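Cell surface protein (Faecalibacterium prausnitzii A2-165, PDB 4GT6) is of unknown function but, through the BspA-type leucine-rich repeat region present here as part of a longer extracellular protein, probably binds other proteins at the bacterial cell surface. Local coordinates at residues Cys60-Lys63 and Tyr64-Ser68; Thr149-Ala152 and Asp153-Ser157; Arg237-Ser240 and Gln241-Asp244. One frame throughout, in Å; residues are numbered along the deposited sequence. Where two conformers were deposited one is given.

Contact 1 (Cys60-Lys63 and Tyr64-Ser68); sequences CNYK and YVLTS. With EDO (1,2-ethanediol), chain N.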
loop_
_atom_site.group_PDB
_atom_site.type_symbol
_atom_site.label_atom_id
_atom_site.label_comp_id
_atom_site.label_asym_id
_atom_site.label_seq_id
_atom_site.Cartn_x
_atom_site.Cartn_y
_atom_site.Cartn_z
ATOM N N CYS A 60 9.053 -21.551 0.977
ATOM C CA CYS A 60 9.128 -20.444 1.923
ATOM C C CYS A 60 10.536 -20.379 2.530
ATOM O O CYS A 60 11.024 -21.387 3.066
ATOM C CB CYS A 60 8.074 -20.600 3.013
ATOM S SG CYS A 60 8.065 -19.241 4.211
ATOM N N ASN A 61 11.216 -19.219 2.398
ATOM C CA ASN A 61 12.588 -19.048 2.912
ATOM C C ASN A 61 13.546 -20.118 2.343
ATOM O O ASN A 61 14.455 -20.551 3.040
ATOM C CB ASN A 61 12.623 -19.078 4.455
ATOM C CG ASN A 61 11.961 -17.888 5.073
ATOM O OD1 ASN A 61 12.224 -16.753 4.676
ATOM N ND2 ASN A 61 11.042 -18.121 6.022
ATOM N N TYR A 62 13.343 -20.523 1.079
ATOM C CA TYR A 62 14.171 -21.554 0.410
ATOM C C TYR A 62 15.622 -21.160 0.594
ATOM O O TYR A 62 15.977 -20.037 0.260
ATOM C CB TYR A 62 13.772 -21.623 -1.067
ATOM C CG TYR A 62 14.471 -22.711 -1.856
ATOM C CD1 TYR A 62 14.258 -24.059 -1.564
ATOM C CD2 TYR A 62 15.247 -22.397 -2.968
ATOM C CE1 TYR A 62 14.843 -25.070 -2.332
ATOM C CE2 TYR A 62 15.836 -23.392 -3.747
ATOM C CZ TYR A 62 15.623 -24.730 -3.432
ATOM O OH TYR A 62 16.214 -25.707 -4.187
ATOM N N LYS A 63 16.439 -22.023 1.208
ATOM C CA LYS A 63 17.799 -21.619 1.583
ATOM C C LYS A 63 18.821 -21.678 0.430
ATOM O O LYS A 63 19.908 -21.113 0.562
ATOM C CB LYS A 63 18.290 -22.463 2.779
ATOM C CG LYS A 63 18.515 -23.939 2.479
ATOM C CD LYS A 63 18.977 -24.697 3.732
ATOM C CE LYS A 63 20.443 -25.047 3.688
ATOM N NZ LYS A 63 20.735 -26.276 4.476
ATOM N N TYR A 64 18.490 -22.352 -0.664
ATOM C CA TYR A 64 19.402 -22.507 -1.793
ATOM C C TYR A 64 19.162 -21.450 -2.865
ATOM O O TYR A 64 18.150 -20.754 -2.836
ATOM C CB TYR A 64 19.234 -23.905 -2.402
ATOM C CG TYR A 64 19.384 -25.009 -1.380
ATOM C CD1 TYR A 64 20.623 -25.299 -0.812
ATOM C CD2 TYR A 64 18.282 -25.739 -0.952
ATOM C CE1 TYR A 64 20.764 -26.314 0.134
ATOM C CE2 TYR A 64 18.408 -26.751 -0.005
ATOM C CZ TYR A 64 19.648 -27.027 0.545
ATOM O OH TYR A 64 19.769 -28.043 1.461
ATOM N N VAL A 65 20.086 -21.347 -3.834
ATOM C CA VAL A 65 19.904 -20.408 -4.942
ATOM C C VAL A 65 18.665 -20.834 -5.730
ATOM O O VAL A 65 18.484 -22.027 -5.976
ATOM C CB VAL A 65 21.160 -20.328 -5.855
ATOM C CG1 VAL A 65 20.886 -19.441 -7.082
ATOM C CG2 VAL A 65 22.374 -19.811 -5.071
ATOM N N LEU A 66 17.817 -19.867 -6.120
ATOM C CA LEU A 66 16.607 -20.179 -6.895
ATOM C C LEU A 66 16.363 -19.078 -7.896
ATOM O O LEU A 66 16.163 -17.925 -7.493
ATOM C CB LEU A 66 15.376 -20.371 -5.996
ATOM C CG LEU A 66 14.066 -20.676 -6.746
ATOM C CD1 LEU A 66 14.131 -22.022 -7.497
ATOM C CD2 LEU A 66 12.854 -20.650 -5.784
ATOM N N THR A 67 16.393 -19.429 -9.192
ATOM C CA THR A 67 16.258 -18.428 -10.256
ATOM C C THR A 67 14.933 -18.558 -11.031
ATOM O O THR A 67 14.441 -17.558 -11.560
ATOM C CB THR A 67 17.508 -18.490 -11.200
ATOM O OG1 THR A 67 17.630 -17.262 -11.903
ATOM C CG2 THR A 67 17.498 -19.675 -12.173
ATOM N N SER A 68 14.398 -19.771 -11.151
ATOM C CA SER A 68 13.183 -19.960 -11.940
ATOM C C SER A 68 12.363 -21.129 -11.445
ATOM O O SER A 68 12.890 -22.063 -10.843
ATOM C CB SER A 68 13.543 -20.189 -13.414
ATOM O OG SER A 68 14.196 -21.436 -13.587
HETATM C C1 EDO N . 12.472 -25.870 1.146
HETATM O O1 EDO N . 11.907 -26.119 -0.133
HETATM C C2 EDO N . 12.228 -24.396 1.556
HETATM O O2 EDO N . 10.921 -24.209 2.041
HETATM O O HOH W 1 16.350 -18.580 -2.734
#
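Tyr62 and Tyr64, separated by Lys63 alone, meet as a T-shaped pair: the edge of the Tyr64 ring is directed at the face of Tyr62, with centroids 5.5 Å apart and planes at 73°. The atom that leads this approach is Tyr64 CD2, which lies 3.8 Å from Tyr62 CE1. Tyr62 reaches the following residues because its CG stands anti to the backbone N (chi1 -176°), which carries the ring toward Tyr64 and Leu66. There CD2 of Tyr62 comes 3.6 Å from Leu66 CB, an oblique contact with the one buried side chain of the group, while the carbonyl O of Val65 lies near the ring plane at the edge. The phenol oxygen of Tyr62 is hydrogen-bonded to the carbonyl O of Glu33, tying the ring to the loop before strand 35-37. With an alanine in its place, Glu33 O is likely to lose its phenol partner and the edge of Tyr64 the face it meets, leaving a gap beside Leu66. Lys63 works on the Tyr64 ring in another way. Its chain runs alongside the ring, pointing the same way, and CG sits over the centre of one face in a CH-pi contact, 3.7 Å from the centroid and 9° off the normal; a bend at chi3 then brings CE of Lys63 to 3.8 Å from Tyr64 CE1. A water donates to Tyr64 O at 2.8 Å and more weakly to Tyr62 O. Ethanediol, probably from the crystallisation liquor, lies at the Tyr62 edge, with O1 3.4 Å from CD1. Such an irregular loop, joining strand 47-54 to strand 68-71 with a leucine turned inward and aromatic residues outside, belongs to the surface connections of a BspA-type leucine-rich repeat solenoid.

Contact 2 (Thr149-Ala152 and Asp153-Ser157); sequences TSVA and DGMFS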
loop_
_atom_site.group_PDB
_atom_site.type_symbol
_atom_site.label_atom_id
_atom_site.label_comp_id
_atom_site.label_asym_id
_atom_site.label_seq_id
_atom_site.Cartn_x
_atom_site.Cartn_y
_atom_site.Cartn_z
ATOM N N THR A 149 -12.558 -10.124 -7.576
ATOM C CA THR A 149 -13.549 -9.170 -7.018
ATOM C C THR A 149 -12.964 -8.188 -6.009
ATOM O O THR A 149 -13.664 -7.262 -5.588
ATOM C CB THR A 149 -14.760 -9.920 -6.437
ATOM O OG1 THR A 149 -14.296 -10.856 -5.451
ATOM C CG2 THR A 149 -15.557 -10.655 -7.533
ATOM N N SER A 150 -11.702 -8.353 -5.623
ATOM C CA SER A 150 -11.056 -7.348 -4.772
ATOM C C SER A 150 -9.557 -7.419 -4.877
ATOM O O SER A 150 -9.004 -8.448 -5.258
ATOM C CB SER A 150 -11.478 -7.467 -3.306
ATOM O OG SER A 150 -11.036 -8.680 -2.729
ATOM N N VAL A 151 -8.891 -6.313 -4.542
ATOM C CA VAL A 151 -7.438 -6.293 -4.490
ATOM C C VAL A 151 -7.153 -6.394 -3.008
ATOM O O VAL A 151 -7.435 -5.441 -2.274
ATOM C CB VAL A 151 -6.819 -5.043 -5.169
ATOM C CG1 VAL A 151 -5.289 -5.056 -5.011
ATOM C CG2 VAL A 151 -7.193 -5.005 -6.642
ATOM N N ALA A 152 -6.685 -7.567 -2.544
ATOM C CA ALA A 152 -6.499 -7.820 -1.103
ATOM C C ALA A 152 -5.431 -6.896 -0.493
ATOM O O ALA A 152 -4.627 -6.306 -1.220
ATOM C CB ALA A 152 -6.160 -9.286 -0.860
ATOM N N ASP A 153 -5.480 -6.714 0.827
ATOM C CA ASP A 153 -4.607 -5.777 1.537
ATOM C C ASP A 153 -3.125 -6.035 1.274
ATOM O O ASP A 153 -2.691 -7.189 1.228
ATOM C CB ASP A 153 -4.880 -5.782 3.048
ATOM C CG ASP A 153 -4.628 -7.096 3.740
ATOM O OD1 ASP A 153 -5.502 -7.996 3.651
ATOM O OD2 ASP A 153 -3.546 -7.249 4.325
ATOM N N GLY A 154 -2.399 -4.950 1.034
ATOM C CA GLY A 154 -0.957 -4.955 0.807
ATOM C C GLY A 154 -0.493 -5.769 -0.378
ATOM O O GLY A 154 0.681 -6.126 -0.445
HETATM N N MSE A 155 -1.402 -6.060 -1.324
HETATM C CA MSE A 155 -1.072 -6.937 -2.455
HETATM C C MSE A 155 0.176 -6.494 -3.208
HETATM O O MSE A 155 1.008 -7.362 -3.502
HETATM C CB MSE A 155 -2.233 -7.106 -3.437
HETATM C CG MSE A 155 -1.859 -7.987 -4.667
HETATM SE SE MSE A 155 -3.400 -8.439 -5.711
HETATM C CE MSE A 155 -4.328 -9.171 -4.258
ATOM N N PHE A 156 0.333 -5.202 -3.514
ATOM C CA PHE A 156 1.514 -4.739 -4.226
ATOM C C PHE A 156 2.273 -3.712 -3.434
ATOM O O PHE A 156 2.995 -2.916 -4.038
ATOM C CB PHE A 156 1.138 -4.146 -5.601
ATOM C CG PHE A 156 0.442 -5.126 -6.517
ATOM C CD1 PHE A 156 1.154 -6.149 -7.139
ATOM C CD2 PHE A 156 -0.921 -5.024 -6.760
ATOM C CE1 PHE A 156 0.501 -7.072 -7.976
ATOM C CE2 PHE A 156 -1.567 -5.926 -7.626
ATOM C CZ PHE A 156 -0.855 -6.951 -8.204
ATOM N N SER A 157 2.195 -3.753 -2.097
ATOM C CA SER A 157 2.967 -2.783 -1.318
ATOM C C SER A 157 4.461 -2.863 -1.670
ATOM O O SER A 157 5.014 -3.968 -1.739
ATOM C CB SER A 157 2.794 -3.012 0.181
ATOM O OG SER A 157 1.435 -2.929 0.557
#
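Val151 and Ala152 pack against Met155, present as selenomethionine, where a short strand of the leucine-rich repeat solenoid gives way to a turn. The strand, 150-151, is weakly bonded and runs parallel to 173-174, and the chain leaves it through a type II beta turn from Ala152 to Met155, followed by an overlapping type I turn from Gly154 to Ser157. Gly154 takes the third position of the first turn with positive phi.

The tight side faces the interior. Met155 was modelled in two conformers; in the one described here CG is anti to the backbone N (chi1 178°), and the chain continues extended before bending at chi3 (-55°), a course that brings SE to 3.9 Å from Val151 CG1 and folds CE back beside Ala152. In this conformer the selenomethionine chain crosses the valine at about a right angle, and its CG also lies over the rim of one face of the Phe156 ring. Val151 is covered further by Leu167 and Ala178.

On the looser side, Asp153 is partly exposed; its CB points away from 149-152, and its carboxylate turns to a neighbouring loop, where OD1 is hydrogen-bonded to Ser130 OG.

The first turn is closed by Met155 N donating to Ala152 O over 3.2 Å, with an N-H...O angle of 142°.

Contact 3 (Arg237-Ser240 and Gln241-Asp244); sequences RYPS and QRED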
loop_
_atom_site.group_PDB
_atom_site.type_symbol
_atom_site.label_atom_id
_atom_site.label_comp_id
_atom_site.label_asym_id
_atom_site.label_seq_id
_atom_site.Cartn_x
_atom_site.Cartn_y
_atom_site.Cartn_z
ATOM N N ARG A 237 -6.479 10.929 -2.322
ATOM C CA ARG A 237 -5.223 10.918 -3.067
ATOM C C ARG A 237 -5.107 12.102 -4.032
ATOM O O ARG A 237 -5.849 12.204 -5.014
ATOM C CB ARG A 237 -5.043 9.587 -3.855
ATOM C CG ARG A 237 -3.740 9.461 -4.637
ATOM C CD ARG A 237 -2.530 9.206 -3.727
ATOM N NE ARG A 237 -1.837 10.455 -3.371
ATOM C CZ ARG A 237 -0.757 10.518 -2.598
ATOM N NH1 ARG A 237 -0.287 9.422 -2.010
ATOM N NH2 ARG A 237 -0.136 11.679 -2.406
ATOM N N TYR A 238 -4.163 12.992 -3.723
ATOM C CA TYR A 238 -3.762 14.092 -4.598
ATOM C C TYR A 238 -2.529 13.577 -5.357
ATOM O O TYR A 238 -1.626 13.052 -4.710
ATOM C CB TYR A 238 -3.468 15.353 -3.789
ATOM C CG TYR A 238 -3.099 16.541 -4.656
ATOM C CD1 TYR A 238 -1.775 16.763 -5.044
ATOM C CD2 TYR A 238 -4.056 17.476 -5.032
ATOM C CE1 TYR A 238 -1.431 17.857 -5.839
ATOM C CE2 TYR A 238 -3.720 18.589 -5.803
ATOM C CZ TYR A 238 -2.405 18.774 -6.202
ATOM O OH TYR A 238 -2.081 19.858 -6.975
ATOM N N PRO A 239 -2.458 13.686 -6.702
ATOM C CA PRO A 239 -1.325 13.068 -7.429
ATOM C C PRO A 239 -0.011 13.786 -7.138
ATOM O O PRO A 239 0.069 14.993 -7.308
ATOM C CB PRO A 239 -1.727 13.148 -8.919
ATOM C CG PRO A 239 -2.976 13.944 -8.984
ATOM C CD PRO A 239 -3.448 14.304 -7.610
ATOM N N SER A 240 0.988 13.052 -6.611
ATOM C CA SER A 240 2.262 13.650 -6.180
ATOM C C SER A 240 3.016 14.389 -7.288
ATOM O O SER A 240 3.748 15.327 -6.990
ATOM C CB SER A 240 3.176 12.579 -5.593
ATOM O OG SER A 240 2.653 12.130 -4.351
ATOM N N GLN A 241 2.839 13.974 -8.549
ATOM C CA GLN A 241 3.524 14.611 -9.671
ATOM C C GLN A 241 2.689 15.712 -10.337
ATOM O O GLN A 241 3.146 16.311 -11.318
ATOM C CB GLN A 241 3.984 13.551 -10.696
ATOM C CG GLN A 241 5.109 12.669 -10.145
ATOM C CD GLN A 241 6.373 13.450 -9.862
ATOM O OE1 GLN A 241 6.782 14.319 -10.628
ATOM N NE2 GLN A 241 7.024 13.157 -8.766
ATOM N N ARG A 242 1.520 16.056 -9.767
ATOM C CA ARG A 242 0.701 17.163 -10.304
ATOM C C ARG A 242 1.502 18.468 -10.186
ATOM O O ARG A 242 1.974 18.819 -9.099
ATOM C CB ARG A 242 -0.629 17.233 -9.563
ATOM C CG ARG A 242 -1.542 18.282 -10.117
ATOM C CD ARG A 242 -2.933 18.010 -9.642
ATOM N NE ARG A 242 -3.804 19.133 -9.987
ATOM C CZ ARG A 242 -5.117 19.089 -9.851
ATOM N NH1 ARG A 242 -5.702 18.005 -9.365
ATOM N NH2 ARG A 242 -5.861 20.124 -10.213
ATOM N N GLU A 243 1.663 19.184 -11.301
ATOM C CA GLU A 243 2.556 20.350 -11.339
ATOM C C GLU A 243 1.987 21.692 -10.848
ATOM O O GLU A 243 2.752 22.652 -10.723
ATOM C CB GLU A 243 3.114 20.522 -12.757
ATOM C CG GLU A 243 3.996 19.339 -13.140
ATOM C CD GLU A 243 4.739 19.429 -14.458
ATOM O OE1 GLU A 243 4.952 20.558 -14.954
ATOM O OE2 GLU A 243 5.188 18.369 -14.949
ATOM N N ASP A 244 0.684 21.784 -10.558
ATOM C CA ASP A 244 0.107 23.066 -10.116
ATOM C C ASP A 244 0.737 23.572 -8.820
ATOM O O ASP A 244 0.782 22.835 -7.841
ATOM C CB ASP A 244 -1.412 22.938 -9.930
ATOM C CG ASP A 244 -2.085 22.458 -11.197
ATOM O OD1 ASP A 244 -2.234 23.274 -12.133
ATOM O OD2 ASP A 244 -2.300 21.249 -11.320
HETATM O O HOH W 2 0.501 20.252 -7.292
HETATM O O HOH W 3 2.963 18.012 -6.634
#
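A type I beta turn from Pro239 to Arg242 bends the chain, closed by Arg242 N donating to Pro239 O at 3.0 Å and 161°. Across this turn the long side chain of Arg242 passes the phenol end of Tyr238 at about a right angle. Extended from CG to NE, with CG anti to the backbone N (chi1 -176°), it sets CD 3.4 Å from Tyr238 OH and leaves the guanidinium with one face toward Tyr238 CE2, the two planes only 12° apart. Pro239 runs alongside the same chain, its CG 4.1 Å from Arg242 CB. In the leucine-rich repeat solenoid this turn lies in the loop between strands 233-237 and 246-248, and the Tyr238 ring stacks on Phe261 and also meets Phe247. The guanidinium is fixed by more than the tyrosine: NE forms a salt bridge of 2.9 Å with Asp244 OD2, which lies nearly in the guanidinium plane, and meets that oxygen on its anti side, tilted out of the carboxylate plane, while NH1 is hydrogen-bonded to Asp221 O. These bonds probably limit rotation of the group. At the other end of the stretch, Arg237 grips the carbonyl of its neighbour side-on, NE reaching Tyr238 O at 2.9 Å and NH2 the same oxygen. Asp262 takes two bonds from this segment, a salt bridge from Arg237 NH1 to its carboxylate and a hydrogen bond from Ser240 OG to its backbone O. One water sits in the plane of the Tyr238 ring at its edge, 2.6 Å from OH and within hydrogen-bonding distance of the carbonyl oxygens of Arg242 and Asp244.

From the N terminus the three contacts come in series, with no nesting or crossing, and each is a local bend in a continuous stretch. Contact 1 shapes the loop between strands 47-54 and 68-71, near one end of the solenoid, and joins it to Glu33 and Ile36. Contact 2, about 25 Å away between centres and in the same BspA-type repeat range, turns the chain out of strand 150-151 close to the middle of the molecule, linking Ser130 and Glu131 on one hand with Ala173 to Glu176 on the other. Contact 3 leads from strand 233-237 toward 246-248 and ties its loop to Phe261 and Asp262; it lies across the chain's centre from contact 1.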